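Local coordinates for protein adenylosuccinate lyase (Francisella tularensis subsp. tularensis SCHU S4, PDB 4EEI) that probably catalyses the release of fumarate from adenylosuccinate and from the succinylated imidazole carboxamide intermediate, two beta-eliminations of purine biosynthesis, at residues K132-M137 with L334-D339; I214-I219 with C295-E300; D343-T348 with M409-I414. All coordinates share one frame; numbering follows the deposited sequence.

Contact 1. Residues K132-M137 with L334-D339; sequences KEIITM and LVVQRD. With EDO (1,2-ethanediol), chain X.
The guanidinium of R338 has an isoleucine over one face and a glutamate at its edge. CG1 of I134 lies above that face, displaced toward the rim, with its closest approach to R338 NE at 3.9 Å. Near the guanidinium plane, E133 OE1 comes up to both terminal nitrogens at once: the bond from R338 NH2 to E133 OE1 is 2.9 Å but weak, bent to 122°, while the modelled 2.4 Å between R338 NH1 and E133 OE1 is too short to be trusted in detail. With CG set between its backbone N and carbonyl carbon (chi1 60°), E133 extends straight from there to the arginine. The carboxylate stands almost perpendicular to the guanidinium, the planes 84° apart, which leaves the salt bridge to a single oxygen. A water in the guanidinium plane adds a second link, accepting from R338 NH2 at 2.9 Å and donating to E133 O at 2.8 Å.

R338 opens helix 338-346, directly after the N-cap residue Q337, and its extended chain reaches back toward the start of the β-hairpin formed by strands 135-140 and 143-149. One turn further along the helix, E342 pairs with R338 NE and also accepts from I135 N, tying the same two elements together. Beside the salt bridge, I134 CD1 meets V336 CG1 at 4.2 Å, and both side chains also pack on I341.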
loop_
_atom_site.group_PDB
_atom_site.type_symbol
_atom_site.label_atom_id
_atom_site.label_comp_id
_atom_site.label_asym_id
_atom_site.label_seq_id
_atom_site.Cartn_x
_atom_site.Cartn_y
_atom_site.Cartn_z
ATOM N N LYS B 132 16.086 -12.395 31.761
ATOM C CA LYS B 132 15.308 -11.504 32.636
ATOM C C LYS B 132 16.200 -10.780 33.660
ATOM O O LYS B 132 15.946 -9.625 34.020
ATOM C CB LYS B 132 14.222 -12.326 33.348
ATOM C CG LYS B 132 13.444 -11.614 34.463
ATOM C CD LYS B 132 12.253 -12.482 34.911
ATOM C CE LYS B 132 11.446 -11.869 36.060
ATOM N NZ LYS B 132 12.163 -11.995 37.357
ATOM N N GLU B 133 17.252 -11.467 34.092
ATOM C CA GLU B 133 18.179 -10.998 35.130
ATOM C C GLU B 133 19.224 -9.996 34.647
ATOM O O GLU B 133 19.887 -9.340 35.453
ATOM C CB GLU B 133 18.937 -12.199 35.702
ATOM C CG GLU B 133 19.750 -12.955 34.643
ATOM C CD GLU B 133 20.660 -14.024 35.228
ATOM O OE1 GLU B 133 21.764 -13.679 35.703
ATOM O OE2 GLU B 133 20.276 -15.211 35.201
ATOM N N ILE B 134 19.396 -9.901 33.335
ATOM C CA ILE B 134 20.472 -9.094 32.774
ATOM C C ILE B 134 20.048 -7.637 32.709
ATOM O O ILE B 134 18.946 -7.329 32.257
ATOM C CB ILE B 134 20.844 -9.597 31.369
ATOM C CG1 ILE B 134 21.291 -11.061 31.442
ATOM C CG2 ILE B 134 21.917 -8.726 30.746
ATOM C CD1 ILE B 134 21.618 -11.677 30.089
ATOM N N ILE B 135 20.914 -6.732 33.159
ATOM C CA ILE B 135 20.584 -5.309 33.089
ATOM C C ILE B 135 21.217 -4.681 31.841
ATOM O O ILE B 135 22.391 -4.920 31.537
ATOM C CB ILE B 135 20.965 -4.557 34.393
ATOM C CG1 ILE B 135 20.431 -3.125 34.376
ATOM C CG2 ILE B 135 22.461 -4.580 34.629
ATOM C CD1 ILE B 135 20.344 -2.515 35.773
ATOM N N THR B 136 20.417 -3.913 31.101
ATOM C CA THR B 136 20.876 -3.301 29.854
ATOM C C THR B 136 20.463 -1.835 29.832
ATOM O O THR B 136 19.628 -1.414 30.636
ATOM C CB THR B 136 20.279 -4.015 28.632
ATOM O OG1 THR B 136 20.880 -3.518 27.429
ATOM C CG2 THR B 136 18.768 -3.791 28.570
ATOM N N MET B 137 21.055 -1.053 28.932
ATOM C CA MET B 137 20.624 0.330 28.752
ATOM C C MET B 137 19.418 0.404 27.823
ATOM O O MET B 137 19.488 -0.015 26.655
ATOM C CB MET B 137 21.750 1.199 28.179
ATOM C CG MET B 137 22.875 1.506 29.147
ATOM S SD MET B 137 22.257 2.234 30.679
ATOM C CE MET B 137 21.344 3.631 30.019
ATOM N N LEU B 334 20.401 -17.377 19.003
ATOM C CA LEU B 334 20.998 -16.065 19.262
ATOM C C LEU B 334 21.963 -16.130 20.453
ATOM O O LEU B 334 21.632 -16.713 21.488
ATOM C CB LEU B 334 19.883 -15.042 19.554
ATOM C CG LEU B 334 20.260 -13.560 19.590
ATOM C CD1 LEU B 334 20.726 -13.117 18.204
ATOM C CD2 LEU B 334 19.076 -12.688 20.045
ATOM N N VAL B 335 23.157 -15.557 20.307
ATOM C CA VAL B 335 24.105 -15.522 21.417
ATOM C C VAL B 335 24.009 -14.157 22.090
ATOM O O VAL B 335 24.205 -13.127 21.444
ATOM C CB VAL B 335 25.549 -15.802 20.952
ATOM C CG1 VAL B 335 26.530 -15.657 22.118
ATOM C CG2 VAL B 335 25.653 -17.209 20.353
ATOM N N VAL B 336 23.668 -14.153 23.375
ATOM C CA VAL B 336 23.526 -12.911 24.131
ATOM C C VAL B 336 24.832 -12.632 24.891
ATOM O O VAL B 336 25.323 -13.485 25.651
ATOM C CB VAL B 336 22.318 -12.974 25.087
ATOM C CG1 VAL B 336 22.215 -11.706 25.904
ATOM C CG2 VAL B 336 21.015 -13.197 24.301
ATOM N N GLN B 337 25.426 -11.461 24.669
ATOM C CA GLN B 337 26.752 -11.201 25.246
ATOM C C GLN B 337 26.643 -10.401 26.539
ATOM O O GLN B 337 26.750 -9.171 26.548
ATOM C CB GLN B 337 27.687 -10.531 24.234
ATOM C CG GLN B 337 27.819 -11.312 22.940
ATOM C CD GLN B 337 29.034 -10.922 22.143
ATOM O OE1 GLN B 337 30.011 -11.655 22.097
ATOM N NE2 GLN B 337 28.980 -9.760 21.505
ATOM N N ARG B 338 26.424 -11.127 27.626
ATOM C CA ARG B 338 26.057 -10.511 28.891
ATOM C C ARG B 338 27.044 -9.473 29.415
ATOM O O ARG B 338 26.640 -8.401 29.856
ATOM C CB ARG B 338 25.847 -11.573 29.960
ATOM C CG ARG B 338 25.495 -10.956 31.286
ATOM C CD ARG B 338 25.164 -11.992 32.325
ATOM N NE ARG B 338 24.554 -11.348 33.481
ATOM C CZ ARG B 338 23.847 -11.985 34.402
ATOM N NH1 ARG B 338 23.659 -13.293 34.308
ATOM N NH2 ARG B 338 23.324 -11.308 35.414
ATOM N N ASP B 339 28.331 -9.788 29.379
ATOM C CA ASP B 339 29.320 -8.854 29.915
ATOM C C ASP B 339 29.380 -7.541 29.128
ATOM O O ASP B 339 29.539 -6.477 29.717
ATOM C CB ASP B 339 30.692 -9.512 30.021
ATOM C CG ASP B 339 30.752 -10.544 31.137
ATOM O OD1 ASP B 339 29.978 -10.419 32.116
ATOM O OD2 ASP B 339 31.571 -11.480 31.031
HETATM C C1 EDO X . 15.417 -12.253 38.074
HETATM O O1 EDO X . 16.358 -12.798 37.148
HETATM C C2 EDO X . 15.392 -10.738 37.927
HETATM O O2 EDO X . 14.185 -10.271 38.524
HETATM O O HOH W 1 22.374 -8.771 36.483
#

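Contact 2. Residues I214-I219 with C295-E300; sequences IPRDRI and CVLWHE
C295 O is gripped twice, by L297 N at 2.8 Å from its own segment and by a water that donates to it at 2.7 Å. The same water accepts from R216 N at 3.1 Å, and this bridge carries the polar link between the segments, which make no direct hydrogen bond. The CA atoms of R216 and C295 are nevertheless only 4.7 Å apart. Side chains rest on backbone here: R216 CB is 3.8 Å from C295 CA, and C295 SG lies 3.6 Å from D217 CA, over the start of helix 217-244.

Past CB the R216 side chain turns away from C295. A bend at chi2 (56°) folds it back on its own segment, where NH1 donates to I214 O in the carbonyl plane, on a lone pair, at 2.9 Å. D99 also pairs with R216 NH1 and accepts from I214 N, while E309 takes R216 NE; this buried arginine is thus held by two acidic side chains and a carbonyl, which fixes the rotation of its flat end. L297 CD1 only grazes R216 CD.

The segment 295-300 belongs to the connection between helices 272-293 and 304-333, two of the long helices characteristic of the fumarase/aspartase superfamily, and begins with an inverse gamma turn centred on V296. The same connection carries the AMP-binding R301, whose side chain is about 5 Å from that of L297. The two carboxylate oxygens of D217 form salt bridges with R164 and R163 of the second subunit, so the start of helix 217-244 is also part of an intersubunit surface.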
loop_
_atom_site.group_PDB
_atom_site.type_symbol
_atom_site.label_atom_id
_atom_site.label_comp_id
_atom_site.label_asym_id
_atom_site.label_seq_id
_atom_site.Cartn_x
_atom_site.Cartn_y
_atom_site.Cartn_z
ATOM N N ILE B 214 -18.058 -16.750 -2.256
ATOM C CA ILE B 214 -17.968 -16.372 -0.850
ATOM C C ILE B 214 -17.327 -14.990 -0.826
ATOM O O ILE B 214 -16.382 -14.743 -1.581
ATOM C CB ILE B 214 -17.094 -17.386 -0.103
ATOM C CG1 ILE B 214 -17.892 -18.672 0.150
ATOM C CG2 ILE B 214 -16.554 -16.814 1.201
ATOM C CD1 ILE B 214 -17.096 -19.765 0.844
ATOM N N PRO B 215 -17.842 -14.070 0.012
ATOM C CA PRO B 215 -17.305 -12.697 -0.025
ATOM C C PRO B 215 -15.837 -12.635 0.398
ATOM O O PRO B 215 -15.404 -13.367 1.297
ATOM C CB PRO B 215 -18.204 -11.926 0.961
ATOM C CG PRO B 215 -18.818 -12.998 1.848
ATOM C CD PRO B 215 -18.967 -14.207 0.961
ATOM N N ARG B 216 -15.073 -11.767 -0.255
ATOM C CA ARG B 216 -13.620 -11.794 -0.102
ATOM C C ARG B 216 -13.095 -11.106 1.146
ATOM O O ARG B 216 -11.881 -11.113 1.381
ATOM C CB ARG B 216 -12.939 -11.237 -1.360
ATOM C CG ARG B 216 -12.200 -12.304 -2.176
ATOM C CD ARG B 216 -13.128 -13.457 -2.561
ATOM N NE ARG B 216 -12.394 -14.602 -3.118
ATOM C CZ ARG B 216 -12.950 -15.776 -3.400
ATOM N NH1 ARG B 216 -14.244 -15.968 -3.175
ATOM N NH2 ARG B 216 -12.220 -16.754 -3.910
ATOM N N ASP B 217 -13.984 -10.538 1.960
ATOM C CA ASP B 217 -13.538 -9.863 3.185
ATOM C C ASP B 217 -13.078 -10.839 4.268
ATOM O O ASP B 217 -12.385 -10.447 5.220
ATOM C CB ASP B 217 -14.613 -8.912 3.737
ATOM C CG ASP B 217 -15.844 -9.651 4.260
ATOM O OD1 ASP B 217 -15.985 -9.808 5.498
ATOM O OD2 ASP B 217 -16.675 -10.058 3.424
ATOM N N ARG B 218 -13.462 -12.106 4.138
ATOM C CA ARG B 218 -12.987 -13.114 5.085
ATOM C C ARG B 218 -11.514 -13.349 4.827
ATOM O O ARG B 218 -10.696 -13.313 5.748
ATOM C CB ARG B 218 -13.782 -14.418 4.946
ATOM C CG ARG B 218 -15.286 -14.232 5.155
ATOM C CD ARG B 218 -16.007 -15.566 5.342
ATOM N NE ARG B 218 -17.415 -15.370 5.721
ATOM C CZ ARG B 218 -17.844 -15.277 6.976
ATOM N NH1 ARG B 218 -16.981 -15.358 7.983
ATOM N NH2 ARG B 218 -19.136 -15.117 7.228
ATOM N N ILE B 219 -11.167 -13.572 3.564
ATOM C CA ILE B 219 -9.761 -13.697 3.199
ATOM C C ILE B 219 -9.001 -12.428 3.565
ATOM O O ILE B 219 -7.894 -12.500 4.097
ATOM C CB ILE B 219 -9.582 -14.000 1.699
ATOM C CG1 ILE B 219 -9.941 -15.463 1.423
ATOM C CG2 ILE B 219 -8.125 -13.752 1.267
ATOM C CD1 ILE B 219 -10.068 -15.808 -0.059
ATOM N N CYS B 295 -11.785 -7.522 -2.564
ATOM C CA CYS B 295 -13.131 -7.501 -1.986
ATOM C C CYS B 295 -14.152 -6.859 -2.915
ATOM O O CYS B 295 -15.333 -7.227 -2.906
ATOM C CB CYS B 295 -13.148 -6.719 -0.671
ATOM S SG CYS B 295 -12.295 -7.530 0.684
ATOM N N VAL B 296 -13.710 -5.875 -3.691
ATOM C CA VAL B 296 -14.647 -5.050 -4.465
ATOM C C VAL B 296 -15.038 -5.726 -5.778
ATOM O O VAL B 296 -14.651 -5.280 -6.867
ATOM C CB VAL B 296 -14.064 -3.641 -4.709
ATOM C CG1 VAL B 296 -15.142 -2.693 -5.236
ATOM C CG2 VAL B 296 -13.482 -3.107 -3.403
ATOM N N LEU B 297 -15.813 -6.807 -5.661
ATOM C CA LEU B 297 -16.301 -7.544 -6.823
ATOM C C LEU B 297 -17.617 -6.983 -7.357
ATOM O O LEU B 297 -18.459 -6.503 -6.591
ATOM C CB LEU B 297 -16.488 -9.018 -6.457
ATOM C CG LEU B 297 -15.238 -9.704 -5.902
ATOM C CD1 LEU B 297 -15.542 -11.165 -5.585
ATOM C CD2 LEU B 297 -14.043 -9.584 -6.868
ATOM N N TRP B 298 -17.796 -7.053 -8.671
ATOM C CA TRP B 298 -18.990 -6.531 -9.305
ATOM C C TRP B 298 -20.170 -7.441 -9.131
ATOM O O TRP B 298 -20.100 -8.646 -9.445
ATOM C CB TRP B 298 -18.742 -6.298 -10.788
ATOM C CG TRP B 298 -17.818 -5.142 -11.074
ATOM C CD1 TRP B 298 -17.044 -4.427 -10.166
ATOM C CD2 TRP B 298 -17.543 -4.526 -12.377
ATOM N NE1 TRP B 298 -16.332 -3.444 -10.801
ATOM C CE2 TRP B 298 -16.585 -3.449 -12.126
ATOM C CE3 TRP B 298 -17.978 -4.751 -13.672
ATOM C CZ2 TRP B 298 -16.101 -2.649 -13.142
ATOM C CZ3 TRP B 298 -17.481 -3.936 -14.689
ATOM C CH2 TRP B 298 -16.567 -2.912 -14.428
ATOM N N HIS B 299 -21.244 -6.891 -8.579
ATOM C CA HIS B 299 -22.501 -7.595 -8.457
ATOM C C HIS B 299 -22.325 -8.907 -7.756
ATOM O O HIS B 299 -21.621 -8.991 -6.730
ATOM C CB HIS B 299 -23.143 -7.787 -9.825
ATOM C CG HIS B 299 -23.597 -6.498 -10.465
ATOM N ND1 HIS B 299 -24.377 -5.610 -9.825
ATOM C CD2 HIS B 299 -23.347 -5.964 -11.726
ATOM C CE1 HIS B 299 -24.618 -4.562 -10.633
ATOM N NE2 HIS B 299 -23.988 -4.779 -11.796
ATOM N N GLU B 300 -22.833 -9.980 -8.352
ATOM C CA GLU B 300 -22.807 -11.291 -7.712
ATOM C C GLU B 300 -21.479 -12.005 -7.943
ATOM O O GLU B 300 -21.329 -13.179 -7.611
ATOM C CB GLU B 300 -23.976 -12.152 -8.186
ATOM C CG GLU B 300 -25.315 -11.737 -7.597
ATOM C CD GLU B 300 -25.727 -10.343 -8.026
ATOM O OE1 GLU B 300 -25.767 -10.088 -9.246
ATOM O OE2 GLU B 300 -26.006 -9.504 -7.146
HETATM O O HOH W 2 -16.388 -9.546 -1.894
#

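Contact 3. Residues D343-T348 with M409-I414; sequences DRVRST and MDFEGI. With EDO (1,2-ethanediol), chain Z.
R346 lays its guanidinium flat on the ring of F411, the two planes only 16° apart although the side chains as a whole cross at about a right angle. The overlap is a true cation-pi contact: R346 CZ sits 3.8 Å from the centroid of the F411 ring and 8° off its normal. NH1 is the atom pressed closest, 3.5 Å from F411 CE2 and shifted toward the rim, while R346 CG lies on the same side but beyond the rim, 3.7 Å from F411 CD1. On the other helix, F411 CG stands opposite its own backbone N (chi1 -169°), which brings the ring against the guanidinium.

A weak salt bridge of 3.2 Å from R346 NH2 to D343 OD1, one turn earlier, may help hold the guanidinium in place and probably tempers its charge. V345 CG1 approaches F411 CE1 obliquely at 4.4 Å, extending the contact from the exposed arginine into apolar packing. F411 starts its helix next to the N-cap residue D410, whose OD1 accepts from G413 N at 2.8 Å, the donor lying above the carboxylate plane. Away from the ring, R344 forms a salt bridge with E250 through NH1 and offers NE, weakly, and NH2 to one oxygen of an ethanediol probably left from crystallisation.

The contact thus joins the C-terminal part of helix 338-346 to the first turn of helix 411-418. Strand 135-140 packs against both, I135 on F411 and M137 on V345, while M409, just ahead of the second helix, packs on helix 352-363.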
loop_
_atom_site.group_PDB
_atom_site.type_symbol
_atom_site.label_atom_id
_atom_site.label_comp_id
_atom_site.label_asym_id
_atom_site.label_seq_id
_atom_site.Cartn_x
_atom_site.Cartn_y
_atom_site.Cartn_z
ATOM N N ASP B 343 28.334 -4.185 31.062
ATOM C CA ASP B 343 29.435 -3.229 31.164
ATOM C C ASP B 343 29.026 -1.864 30.602
ATOM O O ASP B 343 29.500 -0.821 31.058
ATOM C CB ASP B 343 30.678 -3.747 30.443
ATOM C CG ASP B 343 31.463 -4.755 31.271
ATOM O OD1 ASP B 343 31.208 -4.872 32.491
ATOM O OD2 ASP B 343 32.345 -5.424 30.693
ATOM N N ARG B 344 28.143 -1.877 29.613
ATOM C CA ARG B 344 27.642 -0.643 29.029
ATOM C C ARG B 344 26.791 0.126 30.047
ATOM O O ARG B 344 26.841 1.355 30.107
ATOM C CB ARG B 344 26.863 -0.948 27.740
ATOM C CG ARG B 344 26.214 0.249 27.079
ATOM C CD ARG B 344 25.807 -0.065 25.635
ATOM N NE ARG B 344 26.960 -0.028 24.733
ATOM C CZ ARG B 344 27.326 -1.023 23.929
ATOM N NH1 ARG B 344 26.627 -2.151 23.896
ATOM N NH2 ARG B 344 28.391 -0.885 23.151
ATOM N N VAL B 345 26.032 -0.601 30.865
ATOM C CA VAL B 345 25.313 0.015 31.977
ATOM C C VAL B 345 26.300 0.620 32.968
ATOM O O VAL B 345 26.102 1.728 33.452
ATOM C CB VAL B 345 24.398 -0.998 32.692
ATOM C CG1 VAL B 345 23.757 -0.376 33.922
ATOM C CG2 VAL B 345 23.316 -1.491 31.736
ATOM N N ARG B 346 27.375 -0.108 33.256
ATOM C CA ARG B 346 28.398 0.388 34.166
ATOM C C ARG B 346 29.082 1.641 33.635
ATOM O O ARG B 346 29.467 2.520 34.402
ATOM C CB ARG B 346 29.459 -0.685 34.408
ATOM C CG ARG B 346 28.995 -1.878 35.209
ATOM C CD ARG B 346 30.168 -2.803 35.467
ATOM N NE ARG B 346 29.880 -3.794 36.496
ATOM C CZ ARG B 346 29.468 -5.033 36.248
ATOM N NH1 ARG B 346 29.236 -5.866 37.254
ATOM N NH2 ARG B 346 29.297 -5.441 34.996
ATOM N N SER B 347 29.244 1.709 32.319
ATOM C CA SER B 347 29.973 2.812 31.696
ATOM C C SER B 347 29.161 4.111 31.653
ATOM O O SER B 347 29.697 5.168 31.318
ATOM C CB SER B 347 30.420 2.424 30.281
ATOM O OG SER B 347 29.317 2.401 29.389
ATOM N N THR B 348 27.880 4.043 32.000
ATOM C CA THR B 348 27.027 5.229 31.946
ATOM C C THR B 348 26.416 5.566 33.305
ATOM O O THR B 348 25.836 4.703 33.962
ATOM C CB THR B 348 25.907 5.078 30.896
ATOM O OG1 THR B 348 24.857 4.256 31.423
ATOM C CG2 THR B 348 26.448 4.442 29.628
ATOM N N MET B 409 23.736 3.788 45.186
ATOM C CA MET B 409 23.515 3.543 43.768
ATOM C C MET B 409 24.733 2.930 43.088
ATOM O O MET B 409 25.177 3.404 42.045
ATOM C CB MET B 409 23.090 4.828 43.057
ATOM C CG MET B 409 21.631 5.197 43.276
ATOM S SD MET B 409 20.525 3.774 43.216
ATOM C CE MET B 409 19.860 3.942 41.563
ATOM N N ASP B 410 25.266 1.869 43.683
ATOM C CA ASP B 410 26.316 1.096 43.039
ATOM C C ASP B 410 25.643 0.169 42.037
ATOM O O ASP B 410 24.438 0.269 41.814
ATOM C CB ASP B 410 27.120 0.296 44.064
ATOM C CG ASP B 410 26.244 -0.562 44.952
ATOM O OD1 ASP B 410 25.006 -0.500 44.811
ATOM O OD2 ASP B 410 26.797 -1.300 45.794
ATOM N N PHE B 411 26.408 -0.729 41.431
ATOM C CA PHE B 411 25.838 -1.630 40.436
ATOM C C PHE B 411 24.648 -2.406 40.988
ATOM O O PHE B 411 23.585 -2.445 40.370
ATOM C CB PHE B 411 26.893 -2.594 39.893
ATOM C CG PHE B 411 26.436 -3.365 38.689
ATOM C CD1 PHE B 411 26.196 -2.720 37.489
ATOM C CD2 PHE B 411 26.239 -4.733 38.760
ATOM C CE1 PHE B 411 25.772 -3.424 36.380
ATOM C CE2 PHE B 411 25.815 -5.444 37.654
ATOM C CZ PHE B 411 25.582 -4.789 36.462
ATOM N N GLU B 412 24.827 -3.001 42.163
ATOM C CA GLU B 412 23.781 -3.801 42.790
ATOM C C GLU B 412 22.546 -2.968 43.112
ATOM O O GLU B 412 21.419 -3.417 42.917
ATOM C CB GLU B 412 24.307 -4.460 44.067
ATOM C CG GLU B 412 25.220 -5.650 43.825
ATOM C CD GLU B 412 25.223 -6.625 44.986
ATOM O OE1 GLU B 412 24.852 -6.220 46.109
ATOM O OE2 GLU B 412 25.595 -7.800 44.777
ATOM N N GLY B 413 22.759 -1.753 43.603
ATOM C CA GLY B 413 21.655 -0.851 43.896
ATOM C C GLY B 413 20.941 -0.407 42.628
ATOM O O GLY B 413 19.706 -0.313 42.578
ATOM N N ILE B 414 21.722 -0.119 41.591
ATOM C CA ILE B 414 21.154 0.263 40.295
ATOM C C ILE B 414 20.256 -0.857 39.763
ATOM O O ILE B 414 19.158 -0.609 39.262
ATOM C CB ILE B 414 22.277 0.589 39.285
ATOM C CG1 ILE B 414 22.903 1.948 39.609
ATOM C CG2 ILE B 414 21.761 0.565 37.848
ATOM C CD1 ILE B 414 24.169 2.238 38.825
HETATM C C1 EDO Z . 29.457 1.648 25.907
HETATM O O1 EDO Z . 30.806 1.428 25.459
HETATM C C2 EDO Z . 28.717 2.596 24.966
HETATM O O2 EDO Z . 28.599 2.001 23.663
#

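How the contacts relate
Contacts 1 and 3 are neighbours: both use helix 338-346, one at its N-terminal end and the other farther along, and strand 135-140, part of contact 1, also packs on contact 3, with T136 against V345 and M137 SD 3.4 Å from T348 OG1. Both are partly buried and place an arginine on a neighbouring side chain, but contact 1 relies on a carboxylate and contact 3 on an aromatic face. Contact 2 lies on the opposite side of the chain's centre, about 49 Å from contact 1 between centres, and along the chain is nested within the loop that contact 1 closes. Wholly buried, it joins its segments by side-chain atoms packed on backbone and one water, near the AMP site and subunit interfaces.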